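Local coordinates for sulfoquinovosidase (Escherichia coli, PDB 5AEG), which hydrolyses sulfoquinovosyl diacylglycerides and simpler sulfoquinovosides to release sulfoquinovose, which feeds bacterial sulfoglycolysis, at residues H128-G133 with S137-R142; R588-H593 with A598-L603. All coordinates share one frame; numbering follows the deposited sequence.

Interaction 1. Residues H128-G133 with S137-R142; sequences HIYGCG and SYFDLR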
loop_
_atom_site.group_PDB
_atom_site.type_symbol
_atom_site.label_atom_id
_atom_site.label_comp_id
_atom_site.label_asym_id
_atom_site.label_seq_id
_atom_site.Cartn_x
_atom_site.Cartn_y
_atom_site.Cartn_z
ATOM N N HIS A 128 2.854 21.013 5.008
ATOM C CA HIS A 128 2.100 19.747 4.906
ATOM C C HIS A 128 3.048 18.606 4.872
ATOM O O HIS A 128 4.254 18.746 4.537
ATOM C CB HIS A 128 1.174 19.744 3.639
ATOM C CG HIS A 128 0.314 20.952 3.541
ATOM N ND1 HIS A 128 -0.900 21.068 4.188
ATOM C CD2 HIS A 128 0.516 22.156 2.914
ATOM C CE1 HIS A 128 -1.450 22.255 3.916
ATOM N NE2 HIS A 128 -0.597 22.939 3.172
ATOM N N ILE A 129 2.500 17.394 5.099
ATOM C CA ILE A 129 3.288 16.219 5.201
ATOM C C ILE A 129 2.525 15.079 4.472
ATOM O O ILE A 129 1.308 14.908 4.705
ATOM C CB ILE A 129 3.475 15.837 6.675
ATOM C CG1 ILE A 129 4.342 16.857 7.490
ATOM C CG2 ILE A 129 4.127 14.489 6.790
ATOM C CD1 ILE A 129 5.800 16.865 7.019
ATOM N N TYR A 130 3.231 14.338 3.669
ATOM C CA TYR A 130 2.624 13.269 2.886
ATOM C C TYR A 130 3.467 12.005 3.019
ATOM O O TYR A 130 4.687 12.046 3.310
ATOM C CB TYR A 130 2.553 13.670 1.402
ATOM C CG TYR A 130 1.860 14.931 1.205
ATOM C CD1 TYR A 130 0.479 15.014 1.186
ATOM C CD2 TYR A 130 2.588 16.116 1.079
ATOM C CE1 TYR A 130 -0.179 16.245 1.082
ATOM C CE2 TYR A 130 1.964 17.339 0.943
ATOM C CZ TYR A 130 0.583 17.419 0.975
ATOM O OH TYR A 130 -0.078 18.583 0.844
ATOM N N GLY A 131 2.794 10.891 2.794
ATOM C CA GLY A 131 3.445 9.612 2.759
ATOM C C GLY A 131 3.078 8.730 3.924
ATOM O O GLY A 131 1.903 8.514 4.251
ATOM N N CYS A 132 4.103 8.201 4.544
ATOM C CA CYS A 132 3.997 7.213 5.603
ATOM C C CYS A 132 3.371 5.923 5.133
ATOM O O CYS A 132 2.750 5.199 5.942
ATOM C CB CYS A 132 3.378 7.710 6.896
ATOM S SG CYS A 132 4.384 8.834 7.925
ATOM N N GLY A 133 3.626 5.569 3.884
ATOM C CA GLY A 133 3.114 4.342 3.265
ATOM C C GLY A 133 1.741 4.564 2.692
ATOM O O GLY A 133 1.501 5.576 2.001
ATOM N N SER A 137 -7.311 7.331 5.523
ATOM C CA SER A 137 -8.157 8.407 6.013
ATOM C C SER A 137 -7.606 9.822 5.817
ATOM O O SER A 137 -8.365 10.807 5.820
ATOM C CB SER A 137 -8.425 8.238 7.531
ATOM O OG SER A 137 -9.150 7.038 7.804
ATOM N N TYR A 138 -6.293 9.935 5.673
ATOM C CA TYR A 138 -5.600 11.213 5.536
ATOM C C TYR A 138 -4.618 11.071 4.399
ATOM O O TYR A 138 -4.010 9.987 4.231
ATOM C CB TYR A 138 -4.856 11.581 6.831
ATOM C CG TYR A 138 -5.829 11.969 7.920
ATOM C CD1 TYR A 138 -6.502 13.186 7.874
ATOM C CD2 TYR A 138 -6.159 11.066 8.942
ATOM C CE1 TYR A 138 -7.490 13.503 8.839
ATOM C CE2 TYR A 138 -7.076 11.383 9.916
ATOM C CZ TYR A 138 -7.733 12.584 9.881
ATOM O OH TYR A 138 -8.639 12.823 10.878
ATOM N N PHE A 139 -4.456 12.144 3.598
ATOM C CA PHE A 139 -3.322 12.175 2.681
ATOM C C PHE A 139 -2.341 13.150 3.297
ATOM O O PHE A 139 -1.225 12.738 3.703
ATOM C CB PHE A 139 -3.768 12.551 1.239
ATOM C CG PHE A 139 -2.627 12.749 0.273
ATOM C CD1 PHE A 139 -1.478 11.919 0.279
ATOM C CD2 PHE A 139 -2.697 13.807 -0.658
ATOM C CE1 PHE A 139 -0.400 12.145 -0.584
ATOM C CE2 PHE A 139 -1.648 14.024 -1.532
ATOM C CZ PHE A 139 -0.511 13.169 -1.523
ATOM N N ASP A 140 -2.702 14.448 3.334
ATOM C CA ASP A 140 -1.934 15.387 4.197
ATOM C C ASP A 140 -2.031 14.857 5.597
ATOM O O ASP A 140 -3.114 14.776 6.161
ATOM C CB ASP A 140 -2.527 16.752 4.140
ATOM C CG ASP A 140 -1.747 17.799 4.966
ATOM O OD1 ASP A 140 -0.657 17.575 5.483
ATOM O OD2 ASP A 140 -2.276 18.896 5.056
ATOM N N LEU A 141 -0.894 14.522 6.221
ATOM C CA LEU A 141 -0.881 13.975 7.575
ATOM C C LEU A 141 -0.741 15.009 8.694
ATOM O O LEU A 141 -0.831 14.707 9.931
ATOM C CB LEU A 141 0.307 12.994 7.670
ATOM C CG LEU A 141 0.416 11.889 6.631
ATOM C CD1 LEU A 141 1.592 10.986 6.829
ATOM C CD2 LEU A 141 -0.834 11.087 6.559
ATOM N N ARG A 142 -0.527 16.256 8.323
ATOM C CA ARG A 142 -0.359 17.322 9.372
ATOM C C ARG A 142 -1.510 17.515 10.293
ATOM O O ARG A 142 -2.638 17.505 9.878
ATOM C CB ARG A 142 0.061 18.680 8.728
ATOM C CG ARG A 142 0.808 19.574 9.738
ATOM C CD ARG A 142 2.265 19.187 9.842
ATOM N NE ARG A 142 2.966 19.809 10.946
ATOM C CZ ARG A 142 3.448 21.051 10.906
ATOM N NH1 ARG A 142 3.271 21.803 9.815
ATOM N NH2 ARG A 142 4.123 21.527 11.960
HETATM O O HOH W 1 0.062 10.457 3.045
#

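Interaction 2. Residues R588-H593 with A598-L603; sequences RPLFLH and AHTYTL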
loop_
_atom_site.group_PDB
_atom_site.type_symbol
_atom_site.label_atom_id
_atom_site.label_comp_id
_atom_site.label_asym_id
_atom_site.label_seq_id
_atom_site.Cartn_x
_atom_site.Cartn_y
_atom_site.Cartn_z
ATOM N N ARG A 588 -1.304 10.666 -9.563
ATOM C CA ARG A 588 -0.511 11.730 -8.998
ATOM C C ARG A 588 -1.288 12.744 -8.191
ATOM O O ARG A 588 -2.391 13.219 -8.612
ATOM C CB ARG A 588 0.171 12.480 -10.197
ATOM C CG ARG A 588 1.025 11.570 -11.040
ATOM C CD ARG A 588 1.623 12.249 -12.284
ATOM N NE ARG A 588 2.172 11.291 -13.210
ATOM C CZ ARG A 588 2.714 11.597 -14.399
ATOM N NH1 ARG A 588 2.807 12.867 -14.812
ATOM N NH2 ARG A 588 3.147 10.653 -15.214
ATOM N N PRO A 589 -0.699 13.235 -7.081
ATOM C CA PRO A 589 -1.227 14.348 -6.343
ATOM C C PRO A 589 -1.190 15.585 -7.280
ATOM O O PRO A 589 -0.235 15.678 -8.044
ATOM C CB PRO A 589 -0.223 14.507 -5.187
ATOM C CG PRO A 589 0.413 13.156 -5.058
ATOM C CD PRO A 589 0.495 12.650 -6.442
ATOM N N LEU A 590 -2.211 16.419 -7.250
ATOM C CA LEU A 590 -2.269 17.585 -8.206
ATOM C C LEU A 590 -1.031 18.539 -8.029
ATOM O O LEU A 590 -0.569 19.153 -9.014
ATOM C CB LEU A 590 -3.494 18.367 -8.046
ATOM C CG LEU A 590 -4.688 17.958 -8.944
ATOM C CD1 LEU A 590 -5.255 16.551 -8.684
ATOM C CD2 LEU A 590 -5.794 18.968 -8.879
ATOM N N PHE A 591 -0.468 18.575 -6.827
ATOM C CA PHE A 591 0.648 19.488 -6.538
ATOM C C PHE A 591 1.927 19.014 -7.185
ATOM O O PHE A 591 2.827 19.798 -7.278
ATOM C CB PHE A 591 0.761 19.812 -5.053
ATOM C CG PHE A 591 1.001 18.615 -4.171
ATOM C CD1 PHE A 591 2.220 17.990 -4.145
ATOM C CD2 PHE A 591 -0.000 18.144 -3.409
ATOM C CE1 PHE A 591 2.441 16.903 -3.284
ATOM C CE2 PHE A 591 0.184 17.038 -2.583
ATOM C CZ PHE A 591 1.406 16.449 -2.498
ATOM N N LEU A 592 2.011 17.791 -7.737
ATOM C CA LEU A 592 3.159 17.422 -8.519
ATOM C C LEU A 592 3.292 18.320 -9.785
ATOM O O LEU A 592 4.439 18.545 -10.270
ATOM C CB LEU A 592 3.177 16.007 -8.989
ATOM C CG LEU A 592 3.270 14.865 -7.969
ATOM C CD1 LEU A 592 3.596 13.552 -8.627
ATOM C CD2 LEU A 592 4.193 15.190 -6.841
ATOM N N HIS A 593 2.152 18.763 -10.306
ATOM C CA HIS A 593 2.139 19.563 -11.557
ATOM C C HIS A 593 1.636 20.956 -11.392
ATOM O O HIS A 593 1.735 21.703 -12.350
ATOM C CB HIS A 593 1.399 18.835 -12.676
ATOM C CG HIS A 593 2.025 17.571 -13.056
ATOM N ND1 HIS A 593 3.321 17.496 -13.565
ATOM C CD2 HIS A 593 1.583 16.280 -12.942
ATOM C CE1 HIS A 593 3.626 16.228 -13.781
ATOM N NE2 HIS A 593 2.581 15.476 -13.421
ATOM N N ALA A 598 -2.006 26.617 -3.857
ATOM C CA ALA A 598 -2.122 26.247 -2.418
ATOM C C ALA A 598 -3.263 25.253 -2.108
ATOM O O ALA A 598 -3.122 24.375 -1.261
ATOM C CB ALA A 598 -2.282 27.491 -1.552
ATOM N N HIS A 599 -4.348 25.317 -2.888
ATOM C CA HIS A 599 -5.498 24.513 -2.644
ATOM C C HIS A 599 -5.204 23.026 -2.927
ATOM O O HIS A 599 -5.760 22.132 -2.261
ATOM C CB HIS A 599 -6.692 25.009 -3.452
ATOM C CG HIS A 599 -7.978 24.394 -2.984
ATOM N ND1 HIS A 599 -8.418 24.489 -1.672
ATOM C CD2 HIS A 599 -8.868 23.591 -3.611
ATOM C CE1 HIS A 599 -9.530 23.791 -1.526
ATOM N NE2 HIS A 599 -9.845 23.261 -2.698
ATOM N N THR A 600 -4.330 22.774 -3.837
ATOM C CA THR A 600 -4.093 21.368 -4.308
ATOM C C THR A 600 -3.447 20.503 -3.172
ATOM O O THR A 600 -3.556 19.267 -3.216
ATOM C CB THR A 600 -3.219 21.261 -5.517
ATOM O OG1 THR A 600 -1.875 21.743 -5.259
ATOM C CG2 THR A 600 -3.856 21.988 -6.759
ATOM N N TYR A 601 -2.909 21.166 -2.130
ATOM C CA TYR A 601 -2.166 20.453 -1.075
ATOM C C TYR A 601 -3.098 19.810 -0.112
ATOM O O TYR A 601 -2.686 18.951 0.675
ATOM C CB TYR A 601 -1.129 21.396 -0.379
ATOM C CG TYR A 601 0.010 21.802 -1.309
ATOM C CD1 TYR A 601 -0.081 22.928 -2.148
ATOM C CD2 TYR A 601 1.191 21.099 -1.337
ATOM C CE1 TYR A 601 0.951 23.266 -3.001
ATOM C CE2 TYR A 601 2.237 21.433 -2.175
ATOM C CZ TYR A 601 2.115 22.541 -3.020
ATOM O OH TYR A 601 3.194 22.816 -3.829
ATOM N N THR A 602 -4.362 20.229 -0.085
ATOM C CA THR A 602 -5.280 19.727 0.891
ATOM C C THR A 602 -6.337 18.762 0.264
ATOM O O THR A 602 -7.228 18.359 0.953
ATOM C CB THR A 602 -6.015 20.881 1.614
ATOM O OG1 THR A 602 -6.713 21.642 0.672
ATOM C CG2 THR A 602 -5.023 21.790 2.393
ATOM N N LEU A 603 -6.237 18.499 -1.028
ATOM C CA LEU A 603 -7.142 17.620 -1.714
ATOM C C LEU A 603 -6.791 16.160 -1.283
ATOM O O LEU A 603 -5.592 15.785 -1.161
ATOM C CB LEU A 603 -7.027 17.746 -3.224
ATOM C CG LEU A 603 -7.394 19.130 -3.832
ATOM C CD1 LEU A 603 -7.064 19.122 -5.305
ATOM C CD2 LEU A 603 -8.830 19.475 -3.581
#

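Interaction 1. Residues H128-G133 with S137-R142
Asp-140 turns its carboxylate to His-128 and Ile-129 and, by also accepting from Arg-142 N, forms an Asx turn in the loop that follows strand 129-133 of the galactose mutarotase-like N-terminal domain. This polar end is the more solvent-accessible one: His-128, Asp-140 and Arg-142 are all partly exposed. ND1 of His-128 gives a short bond of 2.7 Å to OD2 of Asp-140, lying close to the imidazole plane but meeting the carboxylate from above its own. OD1 of Asp-140 takes two backbone N-H groups from opposite faces, Ile-129 N at 3.2 Å and Arg-142 N at 3.1 Å; with CG anti to the aspartate N (chi1 -178°), the carboxylate is placed for all three bonds, which should restrict its rotation. The Arg-142 guanidinium turns elsewhere, to carbonyls including that of Ala-209, while its CD lies against CG1 of Ile-129.

A nearly straight bond from Leu-141 N to Ile-129 O, 2.7 Å long, leads into the buried end. There Tyr-130 sets CD1 over the centre of one Phe-139 face, 3.4 Å from CZ, with the ring planes at 44°. Met-495 of helix 486-495 touches both side chains. On Leu-141, the CD1 methyl comes up to SG of Cys-132; from strand 145-148, Phe-146 touches Leu-141 and Leu-148 touches Cys-132. Gly-131, at a phi of 111°, would jam any CB against the preceding carbonyl. A water bridges the two segments, accepting from Gly-131 N at 2.8 Å and donating to Phe-139 O at 2.7 Å.

Interaction 2. Residues R588-H593 with A598-L603
Phe-591 packs against Thr-600, a residue of the 3-10 turn 599-601, within the loop linking antiparallel strands 587-588 and 607-609 of the family 31 C-terminal domain. OG1 of Thr-600 comes to 3.3 Å from CB of Phe-591 while bonding to Asp-597 O, and the carbonyl O of Thr-600 lies at the edge of the Phe-591 ring, in its plane. No hydrogen bond crosses the contact. CB of Phe-591 also makes a CH-pi contact over the face of Tyr-601, 3.8 Å from the ring centroid. The two rings are almost parallel, 6° apart, yet barely overlap: CG of Phe-591 stands between its own N and carbonyl carbon (chi1 61°), which carries the ring past that of Tyr-601 rather than squarely over it. CB of Pro-589 backs the other face of Phe-591, and Met-495 of helix 486-495 and Tyr-232 of helix 232-243 also touch this side chain.

The hydroxyl of Tyr-601 bonds to Glu-595 O. Without the ring, as with an alanine here, CB of Phe-591 would probably lose the face it rests on, and Glu-595 O its hydroxyl partner. Leu-590 extends the apolar side of the contact: its CB meets both CB and CG2 of Thr-600, each at 3.9 Å. Farther along, one methyl pair closes the contact, CD2 of Leu-590 against CD1 of Leu-603 at 3.8 Å.

How the interactions relate
Interactions 1 and 2, with centres 12 Å apart, follow one another along the chain, in the N-terminal mutarotase-like and C-terminal domains, yet touch directly. Tyr-130 probably hydrogen-bonds through OH to the Tyr-601 carbonyl O, at 2.6 Å, and its CE2 packs 3.6 Å from CZ of Phe-591. Phe-139 CZ meets CG of Pro-589 at 3.7 Å. Helix 486-495 of the TIM-barrel domain is touched by Tyr-130 and Phe-139 of interaction 1 and by Pro-589 and Phe-591 of interaction 2. Both contacts lie away from the catalytic residues and the calcium site. A bound methylpentanediol, probably from the crystallisation liquor, is found about 4 Å from the side chain of His-128, and one is likewise near Tyr-601.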